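Local coordinates for protein NAD-dependent epimerase/dehydratase (Methanobrevibacter ruminantium, PDB 6DNT) that probably interconverts UDP-N-acetylglucosamine and its 4-epimer using bound NAD, and also binds the bacterial cell-wall intermediate UDP-N-acetylmuramic acid, at residues 46-49 with 50-54; 246-250 with 251-255. All blocks are in the same frame, centred on the assembly; numbering follows the deposited sequence.

Interaction 1 (46-49 with 50-54). With NAD (nicotinamide-adenine-dinucleotide), chain B.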
ATOM      1  N   GLY A  46      -9.418  -7.130  21.810  1.00 11.69           N
ATOM      2  CA  GLY A  46     -10.014  -5.840  21.447  1.00 11.08           C
ATOM      3  C   GLY A  46     -11.515  -5.917  21.265  1.00 11.04           C
ATOM      4  O   GLY A  46     -12.144  -6.933  21.511  1.00 11.17           O
ATOM      5  N   PHE A  47     -12.077  -4.811  20.788  1.00 10.57           N
ATOM      6  CA  PHE A  47     -13.517  -4.656  20.625  1.00 10.46           C
ATOM      7  C   PHE A  47     -14.070  -5.718  19.697  1.00 10.14           C
ATOM      8  O   PHE A  47     -14.894  -6.525  20.111  1.00 10.15           O
ATOM      9  CB  PHE A  47     -13.828  -3.209  20.162  1.00 10.39           C
ATOM     10  CG  PHE A  47     -15.166  -3.008  19.509  1.00 10.28           C
ATOM     11  CD1 PHE A  47     -16.347  -3.492  20.069  1.00 10.17           C
ATOM     12  CD2 PHE A  47     -15.259  -2.226  18.347  1.00 10.21           C
ATOM     13  CE1 PHE A  47     -17.568  -3.274  19.447  1.00 10.50           C
ATOM     14  CE2 PHE A  47     -16.469  -1.998  17.733  1.00 10.13           C
ATOM     15  CZ  PHE A  47     -17.637  -2.514  18.285  1.00 10.54           C
ATOM     16  N   ILE A  48     -13.577  -5.780  18.467  1.00 10.08           N
ATOM     17  CA  ILE A  48     -14.141  -6.696  17.490  1.00 10.24           C
ATOM     18  C   ILE A  48     -13.606  -8.110  17.762  1.00 10.36           C
ATOM     19  O   ILE A  48     -14.359  -9.085  17.733  1.00 10.74           O
ATOM     20  CB  ILE A  48     -13.842  -6.241  16.044  1.00 10.17           C
ATOM     21  CG1 ILE A  48     -14.429  -4.841  15.821  1.00 10.51           C
ATOM     22  CG2 ILE A  48     -14.402  -7.244  15.041  1.00 10.01           C
ATOM     23  CD1 ILE A  48     -14.222  -4.265  14.452  1.00 10.54           C
ATOM     24  N   GLY A  49     -12.300  -8.201  18.004  1.00 11.02           N
ATOM     25  CA  GLY A  49     -11.634  -9.497  18.148  1.00 11.56           C
ATOM     26  C   GLY A  49     -12.200 -10.346  19.265  1.00 11.67           C
ATOM     27  O   GLY A  49     -12.369 -11.553  19.083  1.00 12.18           O
ATOM     28  N   SER A  50     -12.564  -9.708  20.375  1.00 11.56           N
ATOM     29  CA  SER A  50     -13.145 -10.435  21.512  1.00 12.11           C
ATOM     30  C   SER A  50     -14.457 -11.122  21.145  1.00 12.22           C
ATOM     31  O   SER A  50     -14.739 -12.204  21.629  1.00 12.88           O
ATOM     32  CB  SER A  50     -13.320  -9.526  22.742  1.00 12.03           C
ATOM     33  OG  SER A  50     -14.289  -8.508  22.508  1.00 12.66           O
ATOM     34  N   HIS A  51     -15.250 -10.516  20.267  1.00 12.21           N
ATOM     35  CA  HIS A  51     -16.495 -11.133  19.821  1.00 12.54           C
ATOM     36  C   HIS A  51     -16.253 -12.315  18.899  1.00 12.65           C
ATOM     37  O   HIS A  51     -17.037 -13.257  18.908  1.00 12.90           O
ATOM     38  CB  HIS A  51     -17.423 -10.098  19.152  1.00 12.84           C
ATOM     39  CG  HIS A  51     -18.009  -9.118  20.122  1.00 12.87           C
ATOM     40  ND1 HIS A  51     -19.092  -9.422  20.917  1.00 13.66           N
ATOM     41  CD2 HIS A  51     -17.639  -7.860  20.457  1.00 13.09           C
ATOM     42  CE1 HIS A  51     -19.385  -8.383  21.680  1.00 13.16           C
ATOM     43  NE2 HIS A  51     -18.519  -7.420  21.420  1.00 14.08           N
ATOM     44  N   ILE A  52     -15.177 -12.271  18.107  1.00 13.11           N
ATOM     45  CA  ILE A  52     -14.782 -13.406  17.265  1.00 13.34           C
ATOM     46  C   ILE A  52     -14.321 -14.569  18.145  1.00 13.28           C
ATOM     47  O   ILE A  52     -14.742 -15.713  17.922  1.00 13.89           O
ATOM     48  CB  ILE A  52     -13.716 -13.024  16.225  1.00 13.88           C
ATOM     49  CG1 ILE A  52     -14.333 -12.064  15.198  1.00 14.31           C
ATOM     50  CG2 ILE A  52     -13.147 -14.279  15.543  1.00 14.14           C
ATOM     51  CD1 ILE A  52     -13.322 -11.264  14.421  1.00 14.41           C
ATOM     52  N   VAL A  53     -13.481 -14.270  19.129  1.00 12.95           N
ATOM     53  CA  VAL A  53     -13.037 -15.286  20.085  1.00 13.06           C
ATOM     54  C   VAL A  53     -14.243 -15.928  20.758  1.00 14.18           C
ATOM     55  O   VAL A  53     -14.312 -17.144  20.824  1.00 14.03           O
ATOM     56  CB  VAL A  53     -12.054 -14.753  21.147  1.00 13.34           C
ATOM     57  CG1 VAL A  53     -11.706 -15.864  22.148  1.00 13.50           C
ATOM     58  CG2 VAL A  53     -10.781 -14.245  20.491  1.00 13.39           C
ATOM     59  N   ASP A  54     -15.186 -15.117  21.242  1.00 14.26           N
ATOM     60  CA  ASP A  54     -16.392 -15.657  21.907  1.00 15.71           C
ATOM     61  C   ASP A  54     -17.128 -16.651  21.024  1.00 16.01           C
ATOM     62  O   ASP A  54     -17.628 -17.670  21.509  1.00 16.58           O
ATOM     63  CB  ASP A  54     -17.371 -14.541  22.296  1.00 16.35           C
ATOM     64  CG  ASP A  54     -16.909 -13.698  23.478  1.00 17.19           C
ATOM     65  OD1 ASP A  54     -15.976 -14.062  24.233  1.00 18.91           O
ATOM     66  OD2 ASP A  54     -17.521 -12.624  23.671  1.00 19.25           O
TER
HETATM   67  PA  NAD B 401      -9.237  -2.384  19.096  1.00 10.97           P
HETATM   68  O1A NAD B 401     -10.316  -2.622  20.109  1.00 10.85           O
HETATM   69  O2A NAD B 401      -8.206  -1.349  19.385  1.00 11.10           O
HETATM   70  O5B NAD B 401      -8.538  -3.814  18.842  1.00 11.24           O
HETATM   71  C5B NAD B 401      -7.191  -3.915  18.383  1.00 11.34           C
HETATM   72  C4B NAD B 401      -6.518  -4.925  19.290  1.00 11.01           C
HETATM   73  O4B NAD B 401      -5.193  -5.150  18.804  1.00 11.22           O
HETATM   74  C3B NAD B 401      -6.378  -4.433  20.726  1.00 11.11           C
HETATM   75  O3B NAD B 401      -6.834  -5.451  21.605  1.00 11.15           O
HETATM   76  C2B NAD B 401      -4.902  -4.109  20.895  1.00 11.06           C
HETATM   77  O2B NAD B 401      -4.367  -4.298  22.216  1.00 11.33           O
HETATM   78  C1B NAD B 401      -4.263  -5.033  19.876  1.00 10.92           C
HETATM   79  N9A NAD B 401      -3.017  -4.564  19.255  1.00 11.60           N
HETATM   80  C8A NAD B 401      -2.793  -3.373  18.645  1.00 11.47           C
HETATM   81  N7A NAD B 401      -1.542  -3.325  18.125  1.00 12.16           N
HETATM   82  C5A NAD B 401      -0.967  -4.534  18.373  1.00 12.17           C
HETATM   83  C6A NAD B 401       0.334  -5.162  18.094  1.00 12.77           C
HETATM   84  N6A NAD B 401       1.280  -4.480  17.431  1.00 13.25           N
HETATM   85  N1A NAD B 401       0.529  -6.444  18.537  1.00 12.26           N
HETATM   86  C2A NAD B 401      -0.422  -7.123  19.202  1.00 11.98           C
HETATM   87  N3A NAD B 401      -1.642  -6.610  19.491  1.00 11.69           N
HETATM   88  C4A NAD B 401      -1.943  -5.339  19.099  1.00 11.80           C
HETATM   89  O3  NAD B 401      -9.896  -2.059  17.663  1.00 10.71           O
HETATM   90  PN  NAD B 401     -11.161  -2.707  16.965  1.00 10.65           P
HETATM   91  O1N NAD B 401     -11.543  -4.018  17.586  1.00 10.76           O
HETATM   92  O2N NAD B 401     -12.208  -1.641  16.786  1.00 11.55           O
HETATM   93  O5D NAD B 401     -10.534  -2.964  15.514  1.00 10.63           O
HETATM   94  C5D NAD B 401     -10.179  -4.294  15.117  1.00 10.59           C
HETATM   95  C4D NAD B 401      -9.769  -4.252  13.647  1.00 10.70           C
HETATM   96  O4D NAD B 401     -10.882  -3.815  12.862  1.00 10.80           O
HETATM   97  C3D NAD B 401      -8.623  -3.286  13.372  1.00 10.94           C
HETATM   98  O3D NAD B 401      -7.751  -3.817  12.358  1.00 10.88           O
HETATM   99  C2D NAD B 401      -9.331  -2.054  12.864  1.00 11.35           C
HETATM  100  O2D NAD B 401      -8.479  -1.243  12.065  1.00 12.39           O
HETATM  101  C1D NAD B 401     -10.481  -2.667  12.099  1.00 11.27           C
HETATM  102  N1N NAD B 401     -11.638  -1.788  11.899  1.00 11.82           N
HETATM  103  C2N NAD B 401     -12.402  -1.390  12.931  1.00 11.77           C
HETATM  104  C3N NAD B 401     -13.508  -0.572  12.722  1.00 12.01           C
HETATM  105  C7N NAD B 401     -14.399  -0.079  13.840  1.00 12.13           C
HETATM  106  O7N NAD B 401     -15.352   0.635  13.550  1.00 12.23           O
HETATM  107  N7N NAD B 401     -14.150  -0.372  15.112  1.00 11.76           N
HETATM  108  C4N NAD B 401     -13.804  -0.194  11.410  1.00 12.63           C
HETATM  109  C5N NAD B 401     -12.999  -0.605  10.361  1.00 12.48           C
HETATM  110  C6N NAD B 401     -11.903  -1.399  10.633  1.00 12.42           C
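G46 and S50 meet at one carbonyl oxygen: G46 O accepts the hydroxyl S50 OG at 2.8 Å and the amide S50 N at 3.0 Å. The two donors differ in approach. The hydroxyl lies in the carbonyl plane, whereas the amide stands 38° out of it. A chi1 of 66° places OG between the backbone N and carbonyl carbon of S50, folded back over the start of the helix. On the cofactor side, F47 N reaches the phosphate oxygen NAD O1A at 2.9 Å and I48 N reaches NAD O1N at 2.8 Å, both hydrogen bonds nearly straight. The F47 ring presents its edge, in plane, to NAD O2N, and I48 CD1 lies 3.7 Å from C2N of the NAD nicotinamide. G46 N comes within 3.1 Å of the ribose oxygen NAD O3B.

Two successive backbone amides at the start of the helix region thus grip the pyrophosphate, as in Rossmann-fold proteins. The GxGxxG pattern runs from the turn after strand 38-42 into helix 47-56, with G46 before the helix and G49 inside it.

Behind this shell the helix is tied by V53 N to G49 O, 2.9 Å and nearly linear. The H51 ring brings its edge to F47 O, with CD2 3.1 Å away, while H51 NE2 is hydrogen-bonded to P210 O. S50 OG has a further partner in R211, whose guanidinium also forms a salt bridge with D54.

Interaction 2 (246-250 with 251-255)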
ATOM      1  N   ASP A 246     -23.126   3.962   7.368  1.00 11.56           N
ATOM      2  CA  ASP A 246     -23.616   2.609   7.203  1.00 12.65           C
ATOM      3  C   ASP A 246     -23.127   1.840   8.434  1.00 12.80           C
ATOM      4  O   ASP A 246     -21.981   1.354   8.476  1.00 14.13           O
ATOM      5  CB  ASP A 246     -23.040   2.038   5.904  1.00 13.16           C
ATOM      6  CG  ASP A 246     -23.771   0.804   5.397  1.00 14.05           C
ATOM      7  OD1 ASP A 246     -24.388   0.046   6.193  1.00 15.52           O
ATOM      8  OD2 ASP A 246     -23.682   0.563   4.165  1.00 14.51           O
ATOM      9  N   PHE A 247     -23.973   1.791   9.460  1.00 12.15           N
ATOM     10  CA  PHE A 247     -23.613   1.155  10.733  1.00 12.23           C
ATOM     11  C   PHE A 247     -23.818  -0.343  10.653  1.00 12.74           C
ATOM     12  O   PHE A 247     -24.760  -0.828  10.020  1.00 13.53           O
ATOM     13  CB  PHE A 247     -24.437   1.727  11.896  1.00 12.21           C
ATOM     14  CG  PHE A 247     -24.132   3.159  12.204  1.00 12.19           C
ATOM     15  CD1 PHE A 247     -22.980   3.508  12.896  1.00 11.88           C
ATOM     16  CD2 PHE A 247     -24.984   4.183  11.785  1.00 12.34           C
ATOM     17  CE1 PHE A 247     -22.688   4.824  13.188  1.00 12.06           C
ATOM     18  CE2 PHE A 247     -24.683   5.507  12.068  1.00 11.98           C
ATOM     19  CZ  PHE A 247     -23.545   5.831  12.781  1.00 12.05           C
ATOM     20  N   ILE A 248     -22.936  -1.083  11.318  1.00 12.58           N
ATOM     21  CA  ILE A 248     -22.952  -2.547  11.284  1.00 12.60           C
ATOM     22  C   ILE A 248     -22.557  -3.085  12.661  1.00 12.16           C
ATOM     23  O   ILE A 248     -21.577  -2.660  13.259  1.00 11.09           O
ATOM     24  CB  ILE A 248     -22.047  -3.078  10.136  1.00 13.25           C
ATOM     25  CG1 ILE A 248     -22.038  -4.602  10.069  1.00 14.23           C
ATOM     26  CG2 ILE A 248     -20.624  -2.557  10.240  1.00 13.64           C
ATOM     27  CD1 ILE A 248     -23.345  -5.201   9.636  1.00 14.75           C
ATOM     28  N   TYR A 249     -23.362  -3.997  13.186  1.00 12.11           N
ATOM     29  CA  TYR A 249     -23.170  -4.488  14.540  1.00 12.55           C
ATOM     30  C   TYR A 249     -21.971  -5.423  14.640  1.00 12.40           C
ATOM     31  O   TYR A 249     -21.713  -6.217  13.724  1.00 12.30           O
ATOM     32  CB  TYR A 249     -24.432  -5.228  14.991  1.00 13.09           C
ATOM     33  CG  TYR A 249     -24.519  -5.563  16.466  1.00 13.81           C
ATOM     34  CD1 TYR A 249     -24.295  -4.590  17.445  1.00 14.10           C
ATOM     35  CD2 TYR A 249     -24.894  -6.839  16.888  1.00 14.70           C
ATOM     36  CE1 TYR A 249     -24.405  -4.882  18.793  1.00 14.83           C
ATOM     37  CE2 TYR A 249     -25.010  -7.138  18.241  1.00 15.11           C
ATOM     38  CZ  TYR A 249     -24.771  -6.153  19.184  1.00 15.15           C
ATOM     39  OH  TYR A 249     -24.870  -6.407  20.531  1.00 17.11           O
ATOM     40  N   VAL A 250     -21.255  -5.320  15.757  1.00 11.95           N
ATOM     41  CA  VAL A 250     -20.013  -6.070  15.965  1.00 12.11           C
ATOM     42  C   VAL A 250     -20.216  -7.590  15.872  1.00 13.09           C
ATOM     43  O   VAL A 250     -19.312  -8.296  15.393  1.00 12.12           O
ATOM     44  CB  VAL A 250     -19.326  -5.691  17.292  1.00 12.18           C
ATOM     45  CG1 VAL A 250     -20.156  -6.123  18.508  1.00 12.12           C
ATOM     46  CG2 VAL A 250     -17.901  -6.264  17.358  1.00 12.37           C
ATOM     47  N   LYS A 251     -21.374  -8.099  16.304  1.00 13.56           N
ATOM     48  CA  LYS A 251     -21.617  -9.548  16.189  1.00 15.09           C
ATOM     49  C   LYS A 251     -21.832  -9.989  14.754  1.00 15.11           C
ATOM     50  O   LYS A 251     -21.526 -11.131  14.409  1.00 15.23           O
ATOM     51  CB  LYS A 251     -22.740 -10.016  17.121  1.00 16.38           C
ATOM     52  CG  LYS A 251     -22.352  -9.793  18.565  1.00 17.55           C
ATOM     53  CD  LYS A 251     -23.312 -10.453  19.526  1.00 19.52           C
ATOM     54  CE  LYS A 251     -23.049  -9.959  20.937  1.00 20.98           C
ATOM     55  NZ  LYS A 251     -23.997 -10.582  21.896  1.00 22.91           N
ATOM     56  N   GLU A 252     -22.286  -9.078  13.895  1.00 14.98           N
ATOM     57  CA  GLU A 252     -22.373  -9.351  12.473  1.00 15.83           C
ATOM     58  C   GLU A 252     -20.983  -9.376  11.834  1.00 14.27           C
ATOM     59  O   GLU A 252     -20.722 -10.191  10.965  1.00 14.04           O
ATOM     60  CB  GLU A 252     -23.264  -8.327  11.765  1.00 17.61           C
ATOM     61  CG  GLU A 252     -24.702  -8.287  12.263  1.00 19.53           C
ATOM     62  CD  GLU A 252     -25.550  -9.430  11.719  1.00 22.04           C
ATOM     63  OE1 GLU A 252     -25.117 -10.592  11.788  1.00 26.83           O
ATOM     64  OE2 GLU A 252     -26.674  -9.176  11.230  1.00 23.43           O
ATOM     65  N   ILE A 253     -20.102  -8.489  12.276  1.00 13.04           N
ATOM     66  CA  ILE A 253     -18.704  -8.500  11.823  1.00 12.73           C
ATOM     67  C   ILE A 253     -18.035  -9.838  12.187  1.00 12.63           C
ATOM     68  O   ILE A 253     -17.326 -10.422  11.363  1.00 12.88           O
ATOM     69  CB  ILE A 253     -17.895  -7.331  12.422  1.00 12.71           C
ATOM     70  CG1 ILE A 253     -18.437  -5.977  11.934  1.00 12.74           C
ATOM     71  CG2 ILE A 253     -16.415  -7.467  12.068  1.00 12.74           C
ATOM     72  CD1 ILE A 253     -18.384  -5.758  10.435  1.00 12.73           C
ATOM     73  N   ALA A 254     -18.278 -10.313  13.405  1.00 13.47           N
ATOM     74  CA  ALA A 254     -17.742 -11.598  13.838  1.00 13.85           C
ATOM     75  C   ALA A 254     -18.237 -12.738  12.941  1.00 14.91           C
ATOM     76  O   ALA A 254     -17.437 -13.563  12.484  1.00 14.78           O
ATOM     77  CB  ALA A 254     -18.065 -11.856  15.298  1.00 14.14           C
ATOM     78  N   LYS A 255     -19.540 -12.753  12.649  1.00 15.53           N
ATOM     79  CA  LYS A 255     -20.106 -13.744  11.718  1.00 16.52           C
ATOM     80  C   LYS A 255     -19.444 -13.695  10.334  1.00 15.59           C
ATOM     81  O   LYS A 255     -19.076 -14.735   9.768  1.00 14.95           O
ATOM     82  CB  LYS A 255     -21.619 -13.564  11.562  1.00 18.61           C
ATOM     83  CG  LYS A 255     -22.433 -14.149  12.701  1.00 21.92           C
ATOM     84  CD  LYS A 255     -23.929 -14.094  12.395  1.00 24.10           C
ATOM     85  CE  LYS A 255     -24.768 -14.382  13.636  0.70 25.45           C
ATOM     86  NZ  LYS A 255     -26.225 -14.384  13.310  0.70 26.89           N
TER
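The Y249 ring and the K251 side chain run side by side in the same direction, the aliphatic lysine chain passing beside the ring. K251 CG lies 3.8 Å from Y249 CE2, approaching obliquely, and K251 CE is 4.0 Å from Y249 OH. Two torsional features explain the match: Y249 carries CG anti to its own N (chi1 -168°), and K251 is extended beyond CG. Both polar ends converge on E334 of helix 328-341, Y249 OH by a hydrogen bond and K251 NZ by a salt bridge, so one carboxylate oxygen, OE2, fixes the two tips. The ring also meets that of F208, their planes inclined at about 50°.

Y249 is the N-cap residue where strand 244-249 passes into helix 250-262, a strand-to-helix junction in the Rossmann-type domain. The short axes of 247-249 and 251-255 make an angle of 73°, a sharp change of direction. Y249 O receives I253 N at 3.1 Å, in the carbonyl plane, and E252 N makes a weak second bond to it. One residue on, V250 O accepts A254 N at 3.0 Å, with the donor tilted from the carbonyl plane.

Inside the bend, the CG1-CD1 arm of I248 meets the first helical turn at two points. CG1 lies 3.8 Å from I253 CD1, the two side chains crossing obliquely, and CD1 lies 3.8 Å from E252 CB, where the chains cross at about a right angle. The other branch of I248 joins in, its CG2 3.9 Å from I253 CD1. E252 bends at chi2, which carries its carboxylate away from the strand; OE2 is hydrogen-bonded to D324 N.

How the interactions relate
Interaction 1 comes first along the chain and closes before interaction 2 opens, yet their centres lie only 11 Å apart. Helix 47-56 and helix 250-262 pack against each other: I48 CG2 is 3.6 Å from I253 CG2, H51 CD2 is 3.5 Å from V250 CG2, and I52 CG1 is 3.7 Å from A254 CA. Strands 38-42 and 244-249, which precede the two helices, belong to one mixed sheet, and V207 of its strand 199-208 touches side chains of both contacts. V250 and I253 of interaction 2 thus pack against F47 and I48 of interaction 1, the residues whose backbone amides hold NAD.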